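Phosphoethanolamine N-methyltransferase 1 (PDB 4KRG) transfers a methyl group from S-adenosylmethionine to the nitrogen of phosphoethanolamine, probably as an entry step to phosphocholine in a parasitic nematode. Local coordinates at residues N327-E332 against V350-N355; N228-H233 against L334-L339; V300-Q305 against V376-L381; F211-S216 against W234-V239. All blocks are in the same frame, centred on the assembly; numbering follows the deposited sequence.

Overall arrangement
From the N terminus, past the half of the chain that holds S-adenosylhomocysteine and phosphoethanolamine, contact 4 closes first: strand 208-218 meets strand 231-240 via a short helical connection. Contact 2 opens inside that loop, so the two cross, and it closes about a hundred residues later on helix 332-345. Before it closes, contact 3 opens at 300-305 and contact 1 at 327-332; both cross contact 2. Contact 1 closes at 350-355, nested within the loop that contact 3 ends at 376-381. Contacts 1 and 3 pair neighbouring parallel strands in the C-terminal half, contact 4 lies on the N-terminal side, and contact 2 joins the two halves, which also meet where strand 208-218 pairs with strand 350-354.

Contact 1 (N327-E332 against V350-N355); sequences NVETKE and VRFGWN
Asn327 to Glu329 run parallel to Phe352 to Trp354, with the short strand axes 4.8 Å apart and 28° askew, joined by backbone hydrogen bonds Asn327 N to Arg351 O, Gly353 N to Asn327 O, Glu329 N to Gly353 O and Asn355 N to Glu329 O. On one face Asn327 lays its CB 3.5 Å from CD1 of Phe352. The Glu329 carboxylate comes alongside that ring, its plane only 21° off, with OE2 4.1 Å from Phe352 CD1; Glu329 OE2 is held by a hydrogen bond from Ser338 and a salt bridge to Arg304. Further on, Trp354 offers NE1 to Thr330 O at 3.1 Å, a weak bond, although the oxygen sits close to the indole plane at its edge. Glu332, bent at chi2 (93°), passes obliquely beside the same indole, CG 3.7 Å from Trp354 NE1, while its OE2 makes a salt bridge to Arg197. Val328 faces the other way, and its CG1 meets Asn355 OD1 at 3.5 Å. The pair brackets a beta-alpha-beta unit: the intervening helix 332-345 lies against Phe352, strand 297-302 bonds to Val328 on one flank, and strand 208-218 bonds to Trp354 on the other.

Contact 2 (N228-H233 against L334-L339); sequences NWRQVH and LYRTSL
Tyr335 is the first residue of segment 334-339 to touch segment 228-233, where helix 332-345, the crossover helix of a beta-alpha-beta unit, packs on the loop leading into strand 231-240 and on its start. Tyr335 OH comes 3.6 Å from Val232 CG1, the two side chains running antiparallel alongside one another, and is hydrogen-bonded to Ser216. Arg336 follows, with CG pointing opposite the backbone N (chi1 -180°) and the chain then bending, which brings NH1 within 3.5 Å of Arg230 NH2. Their guanidinium planes lie 24° apart. These two donors are not bonded; instead a water accepts from Arg230 NE at 3.0 Å and from Arg336 NH1 at 2.9 Å, and donates to Arg336 O. Salt bridges from Arg230 to Glu164 and from Arg336 to Asp268 would offset the like charges, while Arg230 NH2 also bonds to Thr340. Arg230 springs from an Asx turn in which Asn228 OD1 takes its backbone N at 2.9 Å. One helical turn beyond Tyr335, Leu339 buries more surface than any other residue here. Leu339 CD1 meets Val232 CG2 tip to tip at 3.8 Å, and Leu339 CD2 lies 4.1 Å from Trp229 CB.

Contact 3 (V300-Q305 against V376-L381); sequences VFTPRQ and VATELL
Phe301 and Ala377 sit side by side at the tight end of this contact, where strands 300-302 and 376-378 run almost exactly parallel, 4° apart. Phe301 N donates to Val376 O at 3.1 Å, and Thr378 N returns a bond to Phe301 O. The Phe301 ring, with CG swung to the far side from the backbone N (chi1 176°), has Ala377 CB at its edge, while the Leu380 side chain crosses that of Phe301 at about a right angle, its CD1 3.9 Å from Phe301 CD2. On the other face of the sheet Val300 and Val376 point the same way, CG2 of Val300 4.1 Å from CB of Val376. Beyond the strands the chains part and polar atoms take over. Pro303 still packs, its CG 3.7 Å from Glu379 CB, but the extended Glu379 side chain carries its carboxylate to Gln305 N, whose hydrogen bond OE1 accepts at 2.7 Å through its syn lone pair. A water links that OE1 to Arg304 N and Thr378 OG1. At the exposed margin Gln305 NE2 meets Glu379 OE2 through a second water, and OE2 also accepts from Arg306 N. Strands 324-329 and 400-408 flank the pair on either side, which fits the central switch point of a class I, Rossmann-like methyltransferase sheet; the S-adenosylhomocysteine pocket, however, lies in the N-terminal half.

Contact 4 (F211-S216 against W234-V239); sequences FDVQWS and WLTKKV
Trp215 lays one face of its indole over the backbone of Trp234 and Leu235: Leu235 N stands 3.7 Å above the ring plane toward the rim, and Leu235 CB comes within 3.4 Å of Trp215 CZ2. Its CG sits between the backbone N and carbonyl carbon (chi1 41°), which folds the ring back across the neighbouring strand; His233 and Tyr364 meet the indole edge-to-face. Trp234 has Trp215 O near its ring plane, 3.4 Å from CD1, and Ser216 OG, which bonds to Tyr335, lies 2.8 Å from Trp234 NE1. At the Phe211 edge is Lys237 O, and Thr236 CG2 lies 3.4 Å from Phe211 CB. The strands are antiparallel, resembling the last two of a class I methyltransferase sheet, and strand 208-218 pairs on its other side with strand 350-354. Asp212 and Lys237 form a hydrogen-bonded pair, Asp212 N to Lys237 O 2.7 Å long. Past Val213 the pairing loosens: Gln214 N to Leu235 O, 2.8 Å, is the last good bond, and Trp215 O and Leu235 N, the latter facing the indole, are buried with no hydrogen-bond partner in the model. Gln214 NE2 and Lys237 NZ donate to one water, the lysine nitrogen at 3.1 Å.

Contact 1 (N327-E332 against V350-N355)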
# COMPACT_ATOMS: atom_id res chain seq x y z
N ASN A 327 -1.28 -9.49 7.07
CA ASN A 327 -1.03 -10.39 5.97
C ASN A 327 -0.28 -9.64 4.88
O ASN A 327 -0.79 -8.67 4.32
CB ASN A 327 -2.36 -10.93 5.44
CG ASN A 327 -2.22 -11.95 4.31
OD1 ASN A 327 -1.17 -12.07 3.66
ND2 ASN A 327 -3.29 -12.67 4.06
N VAL A 328 0.94 -10.10 4.61
CA VAL A 328 1.80 -9.50 3.59
C VAL A 328 1.51 -10.13 2.24
O VAL A 328 1.45 -11.35 2.12
CB VAL A 328 3.29 -9.77 3.91
CG1 VAL A 328 4.19 -9.08 2.91
CG2 VAL A 328 3.61 -9.31 5.32
N GLU A 329 1.30 -9.29 1.22
CA GLU A 329 1.14 -9.74 -0.16
C GLU A 329 2.32 -9.18 -0.97
O GLU A 329 2.84 -8.11 -0.65
CB GLU A 329 -0.18 -9.24 -0.75
CG GLU A 329 -1.44 -9.63 0.05
CD GLU A 329 -2.06 -10.94 -0.40
OE1 GLU A 329 -1.41 -11.70 -1.15
OE2 GLU A 329 -3.21 -11.23 -0.01
N THR A 330 2.75 -9.89 -2.00
CA THR A 330 3.83 -9.39 -2.85
C THR A 330 3.40 -9.18 -4.30
O THR A 330 4.16 -8.65 -5.11
CB THR A 330 5.08 -10.30 -2.82
OG1 THR A 330 4.78 -11.55 -3.44
CG2 THR A 330 5.53 -10.54 -1.39
N LYS A 331 2.17 -9.59 -4.62
CA LYS A 331 1.62 -9.38 -5.96
C LYS A 331 0.59 -8.25 -5.93
O LYS A 331 -0.47 -8.40 -5.32
CB LYS A 331 0.98 -10.67 -6.48
CG LYS A 331 1.85 -11.91 -6.39
CD LYS A 331 2.67 -12.13 -7.66
CE LYS A 331 3.30 -13.52 -7.72
NZ LYS A 331 4.33 -13.74 -6.67
N GLU A 332 0.90 -7.14 -6.60
CA GLU A 332 0.05 -5.94 -6.56
C GLU A 332 -1.43 -6.21 -6.84
O GLU A 332 -2.30 -5.69 -6.13
CB GLU A 332 0.56 -4.89 -7.55
CG GLU A 332 1.92 -4.31 -7.20
CD GLU A 332 3.06 -5.03 -7.89
OE1 GLU A 332 2.90 -6.21 -8.26
OE2 GLU A 332 4.13 -4.42 -8.07
N VAL A 350 -8.24 -7.51 10.81
CA VAL A 350 -7.49 -8.03 9.67
C VAL A 350 -6.91 -6.89 8.85
O VAL A 350 -7.64 -5.98 8.46
CB VAL A 350 -8.37 -8.91 8.75
CG1 VAL A 350 -7.57 -9.40 7.56
CG2 VAL A 350 -8.91 -10.10 9.51
N ARG A 351 -5.60 -6.93 8.62
CA ARG A 351 -4.91 -5.88 7.88
C ARG A 351 -4.01 -6.49 6.82
O ARG A 351 -3.51 -7.60 7.00
CB ARG A 351 -4.06 -5.02 8.83
CG ARG A 351 -4.78 -4.53 10.08
CD ARG A 351 -5.79 -3.47 9.78
NE ARG A 351 -6.62 -3.16 10.94
CZ ARG A 351 -6.36 -2.21 11.83
NH1 ARG A 351 -5.27 -1.45 11.70
NH2 ARG A 351 -7.18 -2.01 12.85
N PHE A 352 -3.80 -5.78 5.72
CA PHE A 352 -2.91 -6.24 4.66
C PHE A 352 -1.91 -5.16 4.35
O PHE A 352 -2.17 -3.98 4.56
CB PHE A 352 -3.69 -6.58 3.38
CG PHE A 352 -4.69 -7.68 3.55
CD1 PHE A 352 -4.35 -8.99 3.24
CD2 PHE A 352 -5.97 -7.41 4.03
CE1 PHE A 352 -5.27 -10.03 3.41
CE2 PHE A 352 -6.89 -8.44 4.20
CZ PHE A 352 -6.54 -9.75 3.89
N GLY A 353 -0.76 -5.57 3.84
CA GLY A 353 0.23 -4.64 3.34
C GLY A 353 0.84 -5.26 2.10
O GLY A 353 0.86 -6.48 1.97
N TRP A 354 1.32 -4.42 1.19
CA TRP A 354 2.11 -4.92 0.08
C TRP A 354 3.57 -4.60 0.33
O TRP A 354 3.91 -3.50 0.78
CB TRP A 354 1.66 -4.31 -1.25
CG TRP A 354 2.56 -4.70 -2.39
CD1 TRP A 354 2.41 -5.76 -3.23
CD2 TRP A 354 3.78 -4.04 -2.79
NE1 TRP A 354 3.45 -5.80 -4.13
CE2 TRP A 354 4.29 -4.77 -3.88
CE3 TRP A 354 4.46 -2.92 -2.33
CZ2 TRP A 354 5.48 -4.39 -4.52
CZ3 TRP A 354 5.63 -2.55 -2.96
CH2 TRP A 354 6.13 -3.29 -4.05
N ASN A 355 4.43 -5.57 0.06
CA ASN A 355 5.87 -5.35 0.02
C ASN A 355 6.45 -6.09 -1.17
O ASN A 355 5.87 -7.05 -1.66
CB ASN A 355 6.53 -5.83 1.31
CG ASN A 355 5.90 -5.21 2.53
OD1 ASN A 355 4.85 -5.67 2.99
ND2 ASN A 355 6.53 -4.17 3.07

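Contact 2 (N228-H233 against L334-L339)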
# COMPACT_ATOMS: atom_id res chain seq x y z
N ASN A 228 -12.73 1.51 6.30
CA ASN A 228 -12.21 1.67 4.95
C ASN A 228 -10.73 1.32 4.89
O ASN A 228 -9.90 2.00 5.48
CB ASN A 228 -12.45 3.11 4.49
CG ASN A 228 -12.12 3.32 3.03
OD1 ASN A 228 -11.74 2.38 2.31
ND2 ASN A 228 -12.26 4.56 2.56
N TRP A 229 -10.42 0.24 4.16
CA TRP A 229 -9.06 -0.25 4.00
C TRP A 229 -8.37 0.37 2.79
O TRP A 229 -7.18 0.14 2.56
CB TRP A 229 -9.07 -1.78 3.80
CG TRP A 229 -9.12 -2.60 5.06
CD1 TRP A 229 -8.12 -3.39 5.55
CD2 TRP A 229 -10.21 -2.71 5.98
NE1 TRP A 229 -8.52 -3.99 6.72
CE2 TRP A 229 -9.80 -3.59 7.01
CE3 TRP A 229 -11.50 -2.17 6.04
CZ2 TRP A 229 -10.63 -3.93 8.08
CZ3 TRP A 229 -12.32 -2.50 7.11
CH2 TRP A 229 -11.88 -3.37 8.12
N ARG A 230 -9.12 1.15 2.02
CA ARG A 230 -8.64 1.63 0.72
C ARG A 230 -8.08 3.06 0.73
O ARG A 230 -7.89 3.66 -0.33
CB ARG A 230 -9.75 1.50 -0.34
CG ARG A 230 -10.06 0.06 -0.73
CD ARG A 230 -11.38 -0.03 -1.49
NE ARG A 230 -11.46 -1.24 -2.31
CZ ARG A 230 -12.48 -1.53 -3.10
NH1 ARG A 230 -13.53 -0.72 -3.18
NH2 ARG A 230 -12.45 -2.65 -3.82
N GLN A 231 -7.83 3.59 1.92
CA GLN A 231 -7.02 4.79 2.06
C GLN A 231 -5.59 4.31 2.12
O GLN A 231 -5.11 3.87 3.16
CB GLN A 231 -7.38 5.52 3.35
CG GLN A 231 -8.76 6.14 3.30
CD GLN A 231 -8.83 7.26 2.30
OE1 GLN A 231 -8.19 8.30 2.48
NE2 GLN A 231 -9.59 7.07 1.23
N VAL A 232 -4.92 4.36 0.98
CA VAL A 232 -3.65 3.67 0.83
C VAL A 232 -2.51 4.67 0.65
O VAL A 232 -2.64 5.65 -0.08
CB VAL A 232 -3.68 2.66 -0.35
CG1 VAL A 232 -2.42 1.80 -0.35
CG2 VAL A 232 -4.92 1.76 -0.26
N HIS A 233 -1.42 4.42 1.36
CA HIS A 233 -0.24 5.27 1.21
C HIS A 233 1.05 4.47 1.05
O HIS A 233 1.11 3.27 1.36
CB HIS A 233 -0.14 6.33 2.32
CG HIS A 233 0.15 5.80 3.69
ND1 HIS A 233 1.01 6.45 4.56
CD2 HIS A 233 -0.32 4.73 4.36
CE1 HIS A 233 1.06 5.79 5.70
NE2 HIS A 233 0.26 4.74 5.60
N LEU A 334 -3.11 -8.94 -6.57
CA LEU A 334 -3.71 -9.85 -5.61
C LEU A 334 -3.87 -9.14 -4.26
O LEU A 334 -4.83 -9.36 -3.53
CB LEU A 334 -2.89 -11.14 -5.50
CG LEU A 334 -2.58 -11.73 -6.89
CD1 LEU A 334 -1.76 -12.99 -6.82
CD2 LEU A 334 -3.84 -11.98 -7.67
N TYR A 335 -2.94 -8.23 -3.97
CA TYR A 335 -3.06 -7.36 -2.81
C TYR A 335 -4.32 -6.50 -2.92
O TYR A 335 -5.06 -6.36 -1.94
CB TYR A 335 -1.80 -6.50 -2.68
CG TYR A 335 -1.90 -5.24 -1.84
CD1 TYR A 335 -1.93 -5.29 -0.46
CD2 TYR A 335 -1.87 -3.99 -2.45
CE1 TYR A 335 -1.99 -4.13 0.30
CE2 TYR A 335 -1.91 -2.82 -1.70
CZ TYR A 335 -1.97 -2.90 -0.33
OH TYR A 335 -2.01 -1.73 0.39
N ARG A 336 -4.57 -5.94 -4.09
CA ARG A 336 -5.79 -5.16 -4.32
C ARG A 336 -7.03 -6.01 -3.97
O ARG A 336 -7.93 -5.54 -3.26
CB ARG A 336 -5.83 -4.63 -5.76
CG ARG A 336 -7.05 -3.77 -6.18
CD ARG A 336 -8.35 -4.58 -6.27
NE ARG A 336 -9.23 -4.32 -7.40
CZ ARG A 336 -10.11 -3.33 -7.44
NH1 ARG A 336 -10.21 -2.46 -6.44
NH2 ARG A 336 -10.88 -3.19 -8.50
N THR A 337 -7.10 -7.24 -4.46
CA THR A 337 -8.26 -8.09 -4.18
C THR A 337 -8.41 -8.40 -2.69
O THR A 337 -9.51 -8.64 -2.21
CB THR A 337 -8.25 -9.42 -4.97
OG1 THR A 337 -7.24 -10.29 -4.43
CG2 THR A 337 -7.98 -9.16 -6.43
N SER A 338 -7.30 -8.38 -1.96
CA SER A 338 -7.38 -8.55 -0.51
C SER A 338 -7.98 -7.31 0.14
O SER A 338 -8.72 -7.42 1.12
CB SER A 338 -6.02 -8.87 0.10
OG SER A 338 -5.63 -10.19 -0.21
N LEU A 339 -7.66 -6.13 -0.39
CA LEU A 339 -8.29 -4.90 0.09
C LEU A 339 -9.79 -4.89 -0.20
O LEU A 339 -10.59 -4.44 0.61
CB LEU A 339 -7.61 -3.65 -0.49
CG LEU A 339 -6.20 -3.32 -0.00
CD1 LEU A 339 -5.76 -1.94 -0.46
CD2 LEU A 339 -6.13 -3.43 1.50
O HOH W 1 -9.29 -2.73 -3.73

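Contact 3 (V300-Q305 against V376-L381)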
# COMPACT_ATOMS: atom_id res chain seq x y z
N VAL A 300 1.15 -12.99 8.77
CA VAL A 300 0.81 -13.88 7.66
C VAL A 300 1.52 -13.44 6.38
O VAL A 300 1.53 -12.26 6.04
CB VAL A 300 -0.72 -13.96 7.45
CG1 VAL A 300 -1.06 -14.66 6.12
CG2 VAL A 300 -1.37 -14.69 8.61
N PHE A 301 2.14 -14.39 5.68
CA PHE A 301 2.92 -14.07 4.49
C PHE A 301 2.45 -14.95 3.34
O PHE A 301 2.53 -16.17 3.41
CB PHE A 301 4.41 -14.29 4.79
CG PHE A 301 5.33 -14.08 3.60
CD1 PHE A 301 5.68 -12.81 3.19
CD2 PHE A 301 5.87 -15.16 2.92
CE1 PHE A 301 6.52 -12.62 2.11
CE2 PHE A 301 6.72 -14.98 1.86
CZ PHE A 301 7.04 -13.71 1.45
N THR A 302 1.93 -14.34 2.27
CA THR A 302 1.41 -15.09 1.12
C THR A 302 1.87 -14.49 -0.21
O THR A 302 1.23 -13.59 -0.75
CB THR A 302 -0.13 -15.21 1.16
OG1 THR A 302 -0.71 -13.90 1.15
CG2 THR A 302 -0.59 -15.94 2.40
N PRO A 303 2.99 -15.00 -0.76
CA PRO A 303 3.55 -14.45 -2.00
C PRO A 303 2.77 -14.86 -3.24
O PRO A 303 2.88 -14.19 -4.27
CB PRO A 303 4.95 -15.05 -2.04
CG PRO A 303 4.82 -16.34 -1.30
CD PRO A 303 3.85 -16.06 -0.19
N ARG A 304 2.01 -15.95 -3.15
CA ARG A 304 1.20 -16.45 -4.26
C ARG A 304 2.00 -16.59 -5.55
O ARG A 304 1.66 -15.99 -6.57
CB ARG A 304 -0.02 -15.55 -4.49
CG ARG A 304 -0.92 -15.39 -3.27
CD ARG A 304 -1.95 -14.31 -3.53
NE ARG A 304 -2.66 -13.89 -2.33
CZ ARG A 304 -3.97 -13.76 -2.24
NH1 ARG A 304 -4.73 -14.03 -3.29
NH2 ARG A 304 -4.53 -13.37 -1.11
N GLN A 305 3.07 -17.38 -5.49
CA GLN A 305 3.92 -17.59 -6.65
C GLN A 305 3.40 -18.71 -7.55
O GLN A 305 3.19 -18.52 -8.74
CB GLN A 305 5.36 -17.89 -6.24
CG GLN A 305 6.23 -18.18 -7.44
CD GLN A 305 7.63 -18.62 -7.09
OE1 GLN A 305 8.60 -17.93 -7.40
NE2 GLN A 305 7.74 -19.79 -6.46
N VAL A 376 2.05 -17.57 10.11
CA VAL A 376 1.39 -18.53 9.23
C VAL A 376 1.72 -18.09 7.80
O VAL A 376 1.55 -16.92 7.46
CB VAL A 376 -0.13 -18.52 9.42
CG1 VAL A 376 -0.79 -19.55 8.50
CG2 VAL A 376 -0.49 -18.80 10.88
N ALA A 377 2.22 -19.01 6.98
CA ALA A 377 2.65 -18.61 5.64
C ALA A 377 2.50 -19.72 4.62
O ALA A 377 2.58 -20.90 4.95
CB ALA A 377 4.09 -18.13 5.67
N THR A 378 2.31 -19.32 3.37
CA THR A 378 2.34 -20.24 2.24
C THR A 378 3.59 -19.90 1.42
O THR A 378 3.93 -18.73 1.30
CB THR A 378 1.06 -20.11 1.36
OG1 THR A 378 0.84 -18.74 1.01
CG2 THR A 378 -0.18 -20.62 2.10
N GLU A 379 4.28 -20.91 0.89
CA GLU A 379 5.43 -20.70 -0.00
C GLU A 379 6.62 -19.94 0.58
O GLU A 379 7.35 -19.29 -0.17
CB GLU A 379 5.00 -19.99 -1.29
CG GLU A 379 4.06 -20.75 -2.16
CD GLU A 379 3.69 -19.97 -3.41
OE1 GLU A 379 3.04 -18.91 -3.28
OE2 GLU A 379 4.06 -20.41 -4.51
N LEU A 380 6.84 -20.01 1.89
CA LEU A 380 7.97 -19.30 2.50
C LEU A 380 9.32 -19.81 2.02
O LEU A 380 10.12 -19.05 1.48
CB LEU A 380 7.91 -19.37 4.02
CG LEU A 380 9.01 -18.59 4.74
CD1 LEU A 380 8.78 -17.08 4.64
CD2 LEU A 380 9.13 -19.03 6.20
N LEU A 381 9.58 -21.10 2.22
CA LEU A 381 10.85 -21.70 1.82
C LEU A 381 11.00 -21.71 0.30
O LEU A 381 12.10 -21.60 -0.22
CB LEU A 381 10.97 -23.13 2.36
CG LEU A 381 10.54 -23.38 3.80
CD1 LEU A 381 10.75 -24.84 4.18
CD2 LEU A 381 11.31 -22.50 4.75
O HOH W 2 1.44 -17.99 -1.27
O HOH W 3 6.29 -21.69 -4.97

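Contact 4 (F211-S216 against W234-V239)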
# COMPACT_ATOMS: atom_id res chain seq x y z
N PHE A 211 12.26 3.97 -8.68
CA PHE A 211 11.64 4.12 -7.38
C PHE A 211 11.66 2.79 -6.66
O PHE A 211 11.35 1.76 -7.25
CB PHE A 211 10.20 4.60 -7.56
CG PHE A 211 10.07 6.09 -7.73
CD1 PHE A 211 10.80 6.96 -6.93
CD2 PHE A 211 9.21 6.62 -8.68
CE1 PHE A 211 10.67 8.33 -7.07
CE2 PHE A 211 9.08 7.99 -8.82
CZ PHE A 211 9.81 8.84 -8.02
N ASP A 212 12.05 2.80 -5.39
CA ASP A 212 11.93 1.63 -4.53
C ASP A 212 10.73 1.85 -3.62
O ASP A 212 10.84 2.58 -2.63
CB ASP A 212 13.21 1.43 -3.72
CG ASP A 212 13.12 0.27 -2.74
OD1 ASP A 212 12.23 -0.59 -2.90
OD2 ASP A 212 13.94 0.21 -1.80
N VAL A 213 9.59 1.25 -3.97
CA VAL A 213 8.38 1.39 -3.18
C VAL A 213 8.52 0.56 -1.91
O VAL A 213 8.44 -0.66 -1.95
CB VAL A 213 7.13 0.96 -3.94
CG1 VAL A 213 5.90 1.29 -3.12
CG2 VAL A 213 7.06 1.67 -5.26
N GLN A 214 8.73 1.24 -0.79
CA GLN A 214 9.10 0.55 0.44
C GLN A 214 7.94 -0.24 1.04
O GLN A 214 8.16 -1.27 1.69
CB GLN A 214 9.68 1.55 1.44
CG GLN A 214 10.95 2.22 0.93
CD GLN A 214 12.01 2.37 2.01
OE1 GLN A 214 11.69 2.55 3.19
NE2 GLN A 214 13.27 2.31 1.61
N TRP A 215 6.72 0.24 0.83
CA TRP A 215 5.54 -0.41 1.36
C TRP A 215 4.28 0.18 0.79
O TRP A 215 4.29 1.27 0.23
CB TRP A 215 5.47 -0.33 2.89
CG TRP A 215 5.88 0.98 3.53
CD1 TRP A 215 7.09 1.27 4.06
CD2 TRP A 215 5.06 2.15 3.75
NE1 TRP A 215 7.09 2.54 4.58
CE2 TRP A 215 5.86 3.10 4.41
CE3 TRP A 215 3.73 2.48 3.45
CZ2 TRP A 215 5.38 4.36 4.78
CZ3 TRP A 215 3.26 3.73 3.82
CH2 TRP A 215 4.09 4.66 4.48
N SER A 216 3.20 -0.59 0.93
CA SER A 216 1.84 -0.09 0.73
C SER A 216 1.04 -0.45 1.98
O SER A 216 1.01 -1.61 2.39
CB SER A 216 1.22 -0.76 -0.49
OG SER A 216 -0.05 -0.19 -0.79
N TRP A 234 2.07 5.14 0.51
CA TRP A 234 3.31 4.51 0.12
C TRP A 234 4.47 5.45 0.42
O TRP A 234 4.37 6.65 0.19
CB TRP A 234 3.32 4.25 -1.39
CG TRP A 234 2.11 3.54 -1.91
CD1 TRP A 234 1.92 2.20 -2.01
CD2 TRP A 234 0.92 4.16 -2.41
NE1 TRP A 234 0.69 1.93 -2.53
CE2 TRP A 234 0.05 3.11 -2.79
CE3 TRP A 234 0.50 5.48 -2.57
CZ2 TRP A 234 -1.22 3.36 -3.32
CZ3 TRP A 234 -0.77 5.72 -3.09
CH2 TRP A 234 -1.60 4.66 -3.46
N LEU A 235 5.56 4.89 0.92
CA LEU A 235 6.81 5.63 1.00
C LEU A 235 7.75 5.03 -0.03
O LEU A 235 7.95 3.81 -0.08
CB LEU A 235 7.43 5.54 2.40
CG LEU A 235 8.68 6.39 2.62
CD1 LEU A 235 8.37 7.86 2.42
CD2 LEU A 235 9.22 6.15 4.02
N THR A 236 8.32 5.89 -0.86
CA THR A 236 9.05 5.47 -2.05
C THR A 236 10.39 6.21 -2.15
O THR A 236 10.45 7.43 -1.97
CB THR A 236 8.19 5.73 -3.29
OG1 THR A 236 6.99 4.96 -3.19
CG2 THR A 236 8.92 5.34 -4.53
N LYS A 237 11.45 5.47 -2.43
CA LYS A 237 12.81 6.00 -2.41
C LYS A 237 13.41 6.07 -3.81
O LYS A 237 13.25 5.14 -4.60
CB LYS A 237 13.68 5.13 -1.50
CG LYS A 237 15.02 5.75 -1.13
CD LYS A 237 15.86 4.80 -0.28
CE LYS A 237 17.16 5.45 0.14
NZ LYS A 237 18.00 4.49 0.90
N LYS A 238 14.11 7.17 -4.11
CA LYS A 238 14.81 7.33 -5.38
C LYS A 238 16.17 6.64 -5.31
O LYS A 238 17.03 7.02 -4.52
CB LYS A 238 15.01 8.82 -5.70
CG LYS A 238 15.94 9.10 -6.86
CD LYS A 238 16.08 10.60 -7.07
CE LYS A 238 17.10 10.92 -8.15
NZ LYS A 238 17.15 12.39 -8.41
N VAL A 239 16.35 5.61 -6.13
CA VAL A 239 17.55 4.79 -6.08
C VAL A 239 18.08 4.54 -7.49
O VAL A 239 17.34 4.65 -8.46
CB VAL A 239 17.28 3.44 -5.38
CG1 VAL A 239 16.83 3.65 -3.94
CG2 VAL A 239 16.23 2.66 -6.15
O HOH W 4 16.16 2.94 2.92